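Phosphonopyruvate hydrolase (PDB 2HJP) hydrolyses 3-phosphonopyruvate to pyruvate and phosphate, cleaving a phosphorus-carbon bond with the help of a divalent metal ion. Local coordinates at residues E279-R282 with A283-R287; V249-R252 with I253-G257; E65-R68 with A69-S72. One frame throughout, in Å; residues are numbered along the deposited sequence. Where two conformers were deposited one is given.

Interaction 1: residues E279-R282 with A283-R287; sequences ERMR and AVEAR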
ATOM      1  N   GLU A 279      20.742 -16.013  -8.650  1.00 30.32           N
ATOM      2  CA  GLU A 279      20.842 -17.315  -9.286  1.00 31.49           C
ATOM      3  C   GLU A 279      19.519 -17.748  -9.942  1.00 29.89           C
ATOM      4  O   GLU A 279      19.446 -18.101 -11.131  1.00 27.94           O
ATOM      5  CB  GLU A 279      21.235 -18.340  -8.222  1.00 35.87           C
ATOM      6  CG  GLU A 279      22.713 -18.584  -8.091  1.00 43.68           C
ATOM      7  CD  GLU A 279      23.148 -19.720  -8.990  1.00 48.94           C
ATOM      8  OE1 GLU A 279      23.335 -19.460 -10.214  1.00 52.30           O
ATOM      9  OE2 GLU A 279      23.277 -20.879  -8.490  1.00 51.82           O
ATOM     10  N   ARG A 280      18.479 -17.736  -9.125  1.00 27.57           N
ATOM     11  CA  ARG A 280      17.164 -18.080  -9.594  1.00 27.97           C
ATOM     12  C   ARG A 280      16.789 -17.166 -10.772  1.00 26.05           C
ATOM     13  O   ARG A 280      16.360 -17.625 -11.826  1.00 25.32           O
ATOM     14  CB  ARG A 280      16.158 -17.950  -8.445  1.00 30.82           C
ATOM     15  CG  ARG A 280      14.737 -18.259  -8.903  1.00 36.45           C
ATOM     16  CD  ARG A 280      13.740 -18.359  -7.768  1.00 42.74           C
ATOM     17  NE  ARG A 280      12.741 -17.284  -7.812  1.00 45.88           N
ATOM     18  CZ  ARG A 280      11.430 -17.479  -7.751  1.00 48.47           C
ATOM     19  NH1 ARG A 280      10.938 -18.714  -7.654  1.00 50.45           N
ATOM     20  NH2 ARG A 280      10.609 -16.434  -7.749  1.00 50.20           N
ATOM     21  N   MET A 281      16.983 -15.870 -10.601  1.00 23.05           N
ATOM     22  CA  MET A 281      16.663 -14.955 -11.656  1.00 22.65           C
ATOM     23  C   MET A 281      17.435 -15.275 -12.935  1.00 21.80           C
ATOM     24  O   MET A 281      16.872 -15.158 -14.028  1.00 19.94           O
ATOM     25  CB  MET A 281      16.894 -13.483 -11.236  1.00 22.10           C
ATOM     26  CG  MET A 281      16.484 -12.492 -12.342  1.00 23.87           C
ATOM     27  SD  MET A 281      16.850 -10.773 -12.070  1.00 29.26           S
ATOM     28  CE  MET A 281      18.654 -10.838 -11.814  1.00 28.78           C
ATOM     29  N   ARG A 282      18.715 -15.665 -12.849  1.00 22.56           N
ATOM     30  CA  ARG A 282      19.435 -16.009 -14.110  1.00 22.58           C
ATOM     31  C   ARG A 282      18.855 -17.258 -14.783  1.00 21.26           C
ATOM     32  O   ARG A 282      18.856 -17.392 -16.017  1.00 22.48           O
ATOM     33  CB  ARG A 282      20.983 -16.173 -13.863  1.00 25.53           C
ATOM     34  CG  ARG A 282      21.630 -14.783 -13.599  1.00 30.09           C
ATOM     35  CD  ARG A 282      23.148 -14.860 -13.292  1.00 36.53           C
ATOM     36  NE  ARG A 282      23.371 -16.079 -12.524  1.00 42.40           N
ATOM     37  CZ  ARG A 282      24.293 -16.245 -11.582  1.00 45.05           C
ATOM     38  NH1 ARG A 282      25.134 -15.253 -11.256  1.00 48.14           N
ATOM     39  NH2 ARG A 282      24.351 -17.407 -10.946  1.00 46.45           N
ATOM     40  N   ALA A 283      18.367 -18.191 -13.981  1.00 20.52           N
ATOM     41  CA  ALA A 283      17.769 -19.404 -14.557  1.00 17.85           C
ATOM     42  C   ALA A 283      16.491 -18.966 -15.287  1.00 20.04           C
ATOM     43  O   ALA A 283      16.242 -19.368 -16.455  1.00 18.50           O
ATOM     44  CB  ALA A 283      17.473 -20.409 -13.456  1.00 16.84           C
ATOM     45  N   VAL A 284      15.710 -18.084 -14.645  1.00 18.22           N
ATOM     46  CA  VAL A 284      14.488 -17.607 -15.276  1.00 18.43           C
ATOM     47  C   VAL A 284      14.795 -16.853 -16.592  1.00 19.46           C
ATOM     48  O   VAL A 284      14.154 -17.109 -17.649  1.00 19.38           O
ATOM     49  CB  VAL A 284      13.655 -16.761 -14.281  1.00 16.29           C
ATOM     50  CG1 VAL A 284      12.499 -15.982 -15.031  1.00 18.41           C
ATOM     51  CG2 VAL A 284      12.971 -17.686 -13.271  1.00 18.76           C
ATOM     52  N   GLU A 285      15.768 -15.950 -16.571  1.00 20.89           N
ATOM     53  CA  GLU A 285      16.116 -15.213 -17.782  1.00 23.33           C
ATOM     54  C   GLU A 285      16.581 -16.167 -18.838  1.00 23.51           C
ATOM     55  O   GLU A 285      16.229 -16.031 -20.028  1.00 22.68           O
ATOM     56  CB  GLU A 285      17.278 -14.236 -17.607  1.00 24.76           C
ATOM     57  CG  GLU A 285      17.038 -13.118 -16.702  1.00 30.77           C
ATOM     58  CD  GLU A 285      18.105 -12.017 -16.850  1.00 34.21           C
ATOM     59  OE1 GLU A 285      18.631 -11.783 -17.965  1.00 32.78           O
ATOM     60  OE2 GLU A 285      18.379 -11.372 -15.828  1.00 37.77           O
ATOM     61  N   ALA A 286      17.425 -17.111 -18.422  1.00 24.69           N
ATOM     62  CA  ALA A 286      17.940 -18.078 -19.401  1.00 22.75           C
ATOM     63  C   ALA A 286      16.816 -18.918 -19.987  1.00 23.35           C
ATOM     64  O   ALA A 286      16.845 -19.221 -21.172  1.00 22.45           O
ATOM     65  CB  ALA A 286      18.962 -18.983 -18.772  1.00 22.01           C
ATOM     66  N   ARG A 287      15.801 -19.291 -19.204  1.00 21.67           N
ATOM     67  CA  ARG A 287      14.810 -20.156 -19.844  1.00 20.53           C
ATOM     68  C   ARG A 287      13.595 -19.477 -20.428  1.00 20.80           C
ATOM     69  O   ARG A 287      12.888 -20.084 -21.248  1.00 17.77           O
ATOM     70  CB  ARG A 287      14.389 -21.318 -18.941  1.00 24.15           C
ATOM     71  CG  ARG A 287      14.993 -21.340 -17.561  1.00 28.28           C
ATOM     72  CD  ARG A 287      16.003 -22.401 -17.204  1.00 29.93           C
ATOM     73  NE  ARG A 287      15.457 -23.270 -16.192  1.00 28.17           N
ATOM     74  CZ  ARG A 287      16.103 -24.071 -15.336  1.00 24.32           C
ATOM     75  NH1 ARG A 287      15.329 -24.789 -14.521  1.00 21.48           N
ATOM     76  NH2 ARG A 287      17.443 -24.200 -15.243  1.00 24.91           N
TER
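Ala286 N donates to Arg282 O at 2.8 Å, the last of four successive bonds in which Ala283, Val284, Glu285 and Ala286 reach back to the carbonyls of Glu279, Arg280, Met281 and Arg282. Arg282 also turns its guanidinium back one turn toward Glu279 and pairs with it in a salt bridge, but the 2.4 Å between Arg282 NH2 and Glu279 OE1 is unusually short, so its exact geometry is doubtful. Arg282 NH1 has a second acidic partner in Asp278. Acids suit this first turn, where their charge probably also interacts favourably with the positive end of the helix.

The turns belong to helix 278-288, which follows the barrel near the C-terminus and packs on other copies of the protein. Met281 and Glu285, one turn apart, run side by side on one flank. With CG anti to the backbone N (chi1 -177°), extended Met281 runs past the carboxylate, CG, SD and CE each 4.1 Å from Glu285 OE2. Glu285 CG passes 3.4 Å from Met281 O, using its aliphatic part for packing while its carboxylate has a long, weak ion pair with Lys116 of the third subunit. Val284 CG2 rests 3.7 Å from Arg280 O, its compact branches suited to a buried place against His93 of the second subunit. Flexible Met281 adapts to both neighbours, meeting Tyr94 of the second subunit and Pro53 of the third.

Interaction 2: residues V249-R252 with I253-G257; sequences VFAR and IRRDG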
ATOM      1  N   VAL A 249      29.586   2.111  10.628  1.00 19.25           N
ATOM      2  CA  VAL A 249      30.105   2.276   9.289  1.00 18.63           C
ATOM      3  C   VAL A 249      29.908   3.760   8.860  1.00 19.07           C
ATOM      4  O   VAL A 249      30.800   4.332   8.279  1.00 17.27           O
ATOM      5  CB  VAL A 249      29.413   1.313   8.294  1.00 20.15           C
ATOM      6  CG1 VAL A 249      28.006   1.706   8.127  1.00 26.44           C
ATOM      7  CG2 VAL A 249      30.015   1.379   6.902  1.00 22.99           C
ATOM      8  N   PHE A 250      28.764   4.373   9.201  1.00 15.16           N
ATOM      9  CA  PHE A 250      28.513   5.754   8.814  1.00 17.98           C
ATOM     10  C   PHE A 250      29.526   6.672   9.480  1.00 18.29           C
ATOM     11  O   PHE A 250      30.059   7.608   8.840  1.00 17.96           O
ATOM     12  CB  PHE A 250      27.100   6.217   9.207  1.00 15.92           C
ATOM     13  CG  PHE A 250      25.958   5.628   8.351  1.00 15.46           C
ATOM     14  CD1 PHE A 250      26.214   4.803   7.262  1.00 14.75           C
ATOM     15  CD2 PHE A 250      24.608   5.972   8.636  1.00 14.87           C
ATOM     16  CE1 PHE A 250      25.160   4.287   6.430  1.00 14.93           C
ATOM     17  CE2 PHE A 250      23.504   5.455   7.795  1.00 15.16           C
ATOM     18  CZ  PHE A 250      23.796   4.614   6.704  1.00 14.35           C
ATOM     19  N   ALA A 251      29.816   6.397  10.749  1.00 20.07           N
ATOM     20  CA  ALA A 251      30.754   7.257  11.505  1.00 19.15           C
ATOM     21  C   ALA A 251      32.152   7.077  10.908  1.00 18.54           C
ATOM     22  O   ALA A 251      32.887   8.049  10.773  1.00 20.31           O
ATOM     23  CB  ALA A 251      30.746   6.877  12.980  1.00 18.38           C
ATOM     24  N   ARG A 252      32.545   5.855  10.545  1.00 21.00           N
ATOM     25  CA  ARG A 252      33.847   5.658   9.931  1.00 20.34           C
ATOM     26  C   ARG A 252      33.965   6.355   8.578  1.00 21.11           C
ATOM     27  O   ARG A 252      35.009   6.989   8.283  1.00 21.08           O
ATOM     28  CB  ARG A 252      34.178   4.173   9.728  1.00 23.64           C
ATOM     29  CG  ARG A 252      34.402   3.440  11.050  1.00 29.11           C
ATOM     30  CD  ARG A 252      34.635   1.923  10.940  1.00 32.67           C
ATOM     31  NE  ARG A 252      35.845   1.590  10.166  1.00 38.26           N
ATOM     32  CZ  ARG A 252      36.083   0.397   9.586  1.00 40.70           C
ATOM     33  NH1 ARG A 252      35.178  -0.609   9.663  1.00 40.24           N
ATOM     34  NH2 ARG A 252      37.242   0.200   8.958  1.00 38.82           N
ATOM     35  N   ILE A 253      32.924   6.249   7.741  1.00 18.86           N
ATOM     36  CA  ILE A 253      32.967   6.857   6.411  1.00 18.26           C
ATOM     37  C   ILE A 253      33.139   8.368   6.546  1.00 19.04           C
ATOM     38  O   ILE A 253      33.890   8.972   5.817  1.00 17.30           O
ATOM     39  CB  ILE A 253      31.669   6.485   5.587  1.00 17.70           C
ATOM     40  CG1 ILE A 253      31.734   5.007   5.131  1.00 22.21           C
ATOM     41  CG2 ILE A 253      31.539   7.348   4.313  1.00 16.53           C
ATOM     42  CD1 ILE A 253      32.120   3.944   6.142  1.00 33.35           C
ATOM     43  N   ARG A 254      32.469   8.962   7.524  1.00 19.95           N
ATOM     44  CA  ARG A 254      32.562  10.408   7.715  1.00 22.91           C
ATOM     45  C   ARG A 254      33.931  10.845   8.299  1.00 25.25           C
ATOM     46  O   ARG A 254      34.451  11.899   7.929  1.00 24.09           O
ATOM     47  CB  ARG A 254      31.345  10.883   8.533  1.00 23.34           C
ATOM     48  CG  ARG A 254      30.264  11.431   7.480  0.50 25.54           C
ATOM     49  CD  ARG A 254      30.749  12.703   6.833  0.50 27.27           C
ATOM     50  NE  ARG A 254      29.854  13.808   7.221  0.50 29.95           N
ATOM     51  CZ  ARG A 254      30.219  14.977   7.765  0.50 29.08           C
ATOM     52  NH1 ARG A 254      30.035  15.247   9.061  0.50 28.17           N
ATOM     53  NH2 ARG A 254      30.771  15.902   6.984  0.50 30.35           N
ATOM     54  N   ARG A 255      34.508  10.013   9.158  1.00 23.94           N
ATOM     55  CA  ARG A 255      35.811  10.258   9.771  1.00 26.38           C
ATOM     56  C   ARG A 255      36.899  10.046   8.693  1.00 25.38           C
ATOM     57  O   ARG A 255      37.833  10.849   8.562  1.00 26.42           O
ATOM     58  CB  ARG A 255      35.958   9.241  10.920  1.00 27.24           C
ATOM     59  CG  ARG A 255      36.885   9.543  12.035  1.00 33.82           C
ATOM     60  CD  ARG A 255      36.398   8.792  13.317  1.00 32.55           C
ATOM     61  NE  ARG A 255      36.245   7.359  13.075  1.00 34.09           N
ATOM     62  CZ  ARG A 255      35.282   6.605  13.604  1.00 33.75           C
ATOM     63  NH1 ARG A 255      34.358   7.143  14.398  1.00 33.70           N
ATOM     64  NH2 ARG A 255      35.276   5.284  13.395  1.00 35.61           N
ATOM     65  N   ASP A 256      36.787   8.978   7.904  1.00 25.49           N
ATOM     66  CA  ASP A 256      37.770   8.689   6.848  1.00 24.73           C
ATOM     67  C   ASP A 256      37.594   9.535   5.556  1.00 25.21           C
ATOM     68  O   ASP A 256      38.470   9.553   4.678  1.00 24.70           O
ATOM     69  CB  ASP A 256      37.683   7.241   6.410  1.00 26.42           C
ATOM     70  CG  ASP A 256      37.994   6.265   7.505  1.00 24.88           C
ATOM     71  OD1 ASP A 256      38.469   6.654   8.587  1.00 24.32           O
ATOM     72  OD2 ASP A 256      37.741   5.098   7.247  1.00 27.25           O
ATOM     73  N   GLY A 257      36.463  10.211   5.425  1.00 23.57           N
ATOM     74  CA  GLY A 257      36.239  10.986   4.226  1.00 22.65           C
ATOM     75  C   GLY A 257      36.124  10.036   3.060  1.00 21.97           C
ATOM     76  O   GLY A 257      36.719  10.255   2.030  1.00 21.08           O
TER
HETATM   77  O   HOH W   1      37.824   2.827   8.758  1.00 34.65           O
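The last turns of helix 237-256, the helix that follows the eighth barrel strand, bring Arg252 and Asp256 together through one water. Arg252 NH2 donates to water 1 at 2.7 Å, and the same water donates to Asp256 OD2 at 2.7 Å. The two charges thus communicate across a relay rather than a direct salt bridge, with Arg252 NE still 4.9 Å from Asp256 OD2. Both side chains leave the backbone with CG anti to the carbonyl carbon, which sends Arg252 and Asp256 out along the same flank.

The Arg255 side chain crosses that of Arg252 at a slant. Its CG is opposite the backbone N (chi1 -157°) and the chain bends at chi3, laying the guanidinium so that Ala251 O and Arg252 CA sit over one face, both displaced toward its rim. Arg255 NH2 comes 3.1 Å from Arg252 CG, a close meeting with the aliphatic stem. The two guanidinium planes are 14° apart, but the groups are set apart, with Arg252 NE 4.9 Å from Arg255 NH2, and do not stack. The like charges would probably repel one another, an effect the nearby aspartate may partly offset.

In the PEP mutase/isocitrate lyase superfamily the eighth helix is characteristically exchanged between subunits, and the packing here is consistent with that: Phe250 meets Met20, and Ile253 meets Phe36, of the third subunit. Val249 and Ile253 point the same way, branched residues suited to this buried flank, where Val262 of the same chain touches both; the exact place of Ile253 CD1 is doubtful. Beneath the side chains, Asp256 N binds Arg252 O at 2.7 Å. Gly257 then leaves the helix with phi 66°, a conformation easily taken without a beta carbon, and its backbone hydrogen-bonds to the third subunit.

Interaction 3: residues E65-R68 with A69-S72; sequences EMMR and AIAS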
ATOM      1  N   GLU A  65       1.519  -6.060   5.257  1.00 12.96           N
ATOM      2  CA  GLU A  65       2.259  -6.258   3.987  1.00 14.45           C
ATOM      3  C   GLU A  65       3.708  -6.759   4.210  1.00 13.84           C
ATOM      4  O   GLU A  65       4.214  -7.530   3.420  1.00 13.09           O
ATOM      5  CB  GLU A  65       2.220  -4.973   3.138  1.00 16.66           C
ATOM      6  CG  GLU A  65       0.781  -4.691   2.707  1.00 20.54           C
ATOM      7  CD  GLU A  65       0.083  -5.969   2.044  1.00 23.52           C
ATOM      8  OE1 GLU A  65       0.645  -6.670   1.161  1.00 25.75           O
ATOM      9  OE2 GLU A  65      -1.068  -6.250   2.357  1.00 25.32           O
ATOM     10  N   MET A  66       4.350  -6.313   5.287  1.00 13.26           N
ATOM     11  CA  MET A  66       5.679  -6.794   5.603  1.00 12.53           C
ATOM     12  C   MET A  66       5.564  -8.288   5.921  1.00 13.11           C
ATOM     13  O   MET A  66       6.491  -9.017   5.611  1.00 13.89           O
ATOM     14  CB  MET A  66       6.279  -6.042   6.836  1.00  9.73           C
ATOM     15  CG  MET A  66       7.729  -6.532   7.178  1.00 13.05           C
ATOM     16  SD  MET A  66       8.799  -6.648   5.697  1.00 17.67           S
ATOM     17  CE  MET A  66       9.128  -4.842   5.492  1.00 12.05           C
ATOM     18  N   MET A  67       4.488  -8.741   6.575  1.00 12.45           N
ATOM     19  CA  MET A  67       4.385 -10.172   6.899  1.00 15.02           C
ATOM     20  C   MET A  67       4.269 -10.949   5.608  1.00 14.30           C
ATOM     21  O   MET A  67       4.880 -12.014   5.455  1.00 14.90           O
ATOM     22  CB  MET A  67       3.195 -10.510   7.820  1.00 14.10           C
ATOM     23  CG  MET A  67       3.258  -9.854   9.229  1.00 12.74           C
ATOM     24  SD  MET A  67       4.822 -10.181  10.133  1.00 15.80           S
ATOM     25  CE  MET A  67       5.733  -8.671   9.919  1.00 13.02           C
ATOM     26  N   ARG A  68       3.458 -10.446   4.678  1.00 13.05           N
ATOM     27  CA  ARG A  68       3.311 -11.103   3.365  1.00 13.43           C
ATOM     28  C   ARG A  68       4.650 -11.280   2.648  1.00 13.38           C
ATOM     29  O   ARG A  68       4.975 -12.365   2.129  1.00 13.62           O
ATOM     30  CB  ARG A  68       2.404 -10.285   2.423  1.00 11.81           C
ATOM     31  CG  ARG A  68       1.691 -11.181   1.422  1.00 13.90           C
ATOM     32  CD  ARG A  68       0.964 -10.325   0.334  1.00 16.96           C
ATOM     33  NE  ARG A  68       0.018  -9.437   1.050  1.00 17.76           N
ATOM     34  CZ  ARG A  68      -1.113  -9.846   1.627  1.00 19.18           C
ATOM     35  NH1 ARG A  68      -1.520 -11.150   1.573  1.00 15.61           N
ATOM     36  NH2 ARG A  68      -1.810  -8.957   2.354  1.00 15.23           N
ATOM     37  N   ALA A  69       5.397 -10.188   2.594  1.00 13.42           N
ATOM     38  CA  ALA A  69       6.677 -10.192   1.954  1.00 14.69           C
ATOM     39  C   ALA A  69       7.651 -11.176   2.671  1.00 14.15           C
ATOM     40  O   ALA A  69       8.372 -11.898   2.023  1.00 17.41           O
ATOM     41  CB  ALA A  69       7.248  -8.702   1.966  1.00 13.77           C
ATOM     42  N   ILE A  70       7.675 -11.174   4.002  1.00 15.18           N
ATOM     43  CA  ILE A  70       8.561 -12.126   4.703  1.00 15.45           C
ATOM     44  C   ILE A  70       8.136 -13.594   4.439  1.00 16.11           C
ATOM     45  O   ILE A  70       8.953 -14.446   4.154  1.00 15.34           O
ATOM     46  CB  ILE A  70       8.538 -11.891   6.237  1.00 12.71           C
ATOM     47  CG1 ILE A  70       9.295 -10.586   6.567  1.00 14.63           C
ATOM     48  CG2 ILE A  70       9.138 -13.185   6.989  1.00 12.08           C
ATOM     49  CD1 ILE A  70       9.165 -10.127   8.012  1.00 15.03           C
ATOM     50  N   ALA A  71       6.836 -13.892   4.537  1.00 14.93           N
ATOM     51  CA  ALA A  71       6.405 -15.254   4.342  1.00 16.28           C
ATOM     52  C   ALA A  71       6.687 -15.713   2.900  1.00 18.10           C
ATOM     53  O   ALA A  71       6.908 -16.882   2.699  1.00 17.07           O
ATOM     54  CB  ALA A  71       4.899 -15.399   4.701  1.00 14.96           C
ATOM     55  N   SER A  72       6.715 -14.802   1.920  1.00 17.42           N
ATOM     56  CA  SER A  72       6.956 -15.209   0.538  1.00 19.81           C
ATOM     57  C   SER A  72       8.439 -15.405   0.267  1.00 20.80           C
ATOM     58  O   SER A  72       8.853 -15.866  -0.799  1.00 22.86           O
ATOM     59  CB  SER A  72       6.375 -14.159  -0.440  1.00 20.61           C
ATOM     60  OG  SER A  72       7.072 -12.925  -0.308  1.00 25.03           O
TER
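Ile70 packs against Met66 and Met67 within helix 60-71, the helix that joins barrel strands 38-41 and 78-81 in a beta-alpha-beta crossover. The contact is local, made across one turn. Ile70 CD1 lies 4.0 Å from Met66 CG and 4.2 Å from Met67 CE. Met66 crosses the isoleucine at a slant, whereas Met67 runs beside it in the same direction. Supple methionines and a branched isoleucine suit a helix face pressed on the barrel: Met67 and Ile70 both meet Leu78, and Met66 reaches Pro25 of helix 25-34. Ala71, small enough to sit close to the strand, also touches Leu78.

Underneath, Ile70 N binds Met66 O at 2.9 Å. At the end of the segment Ser72 OG sits between its own backbone N and carbonyl carbon (chi1 65°), from where it donates to Ala69 O at 2.9 Å, approaching from above the carbonyl plane.

On the outer flank Arg68 grips Glu65 side-on. NE meets OE1 of Glu65 at 2.8 Å with an almost straight N-H (179°), and NH2 takes OE2; both acceptors lie nearly in the guanidinium plane and are met on their syn sides, 30° out of the carboxylate plane. Replacing Arg68 by methionine would probably leave the Glu65 carboxylate without its paired donors and free to turn. The two bonds fix the arginine's rotation, and because its NH1 lies close to NH1 of Arg68 of the second subunit, the carboxylate is likely to ease the repulsion between like charges at that subunit interface.

How the interactions relate
The three contacts are separate helical turns met in the order 3, 2, 1 along the chain. Interaction 3 belongs to the barrel: its Met67 side chain is about 7 Å from that of the magnesium ligand Asp81 and about 10 Å from bound phosphonopyruvate, while Met66 approaches a sodium ion to about 4 Å. Interactions 1 and 2 lie away from the annotated sites, on helices that reach outward, their centres 37 Å apart. Interaction 1 comes to about 7 Å from interaction 3 between nearest atoms, against about 17 Å for interactions 2 and 3. All three touch the third subunit, so each helix contributes to the assembly, and 1 and 3 also meet the second.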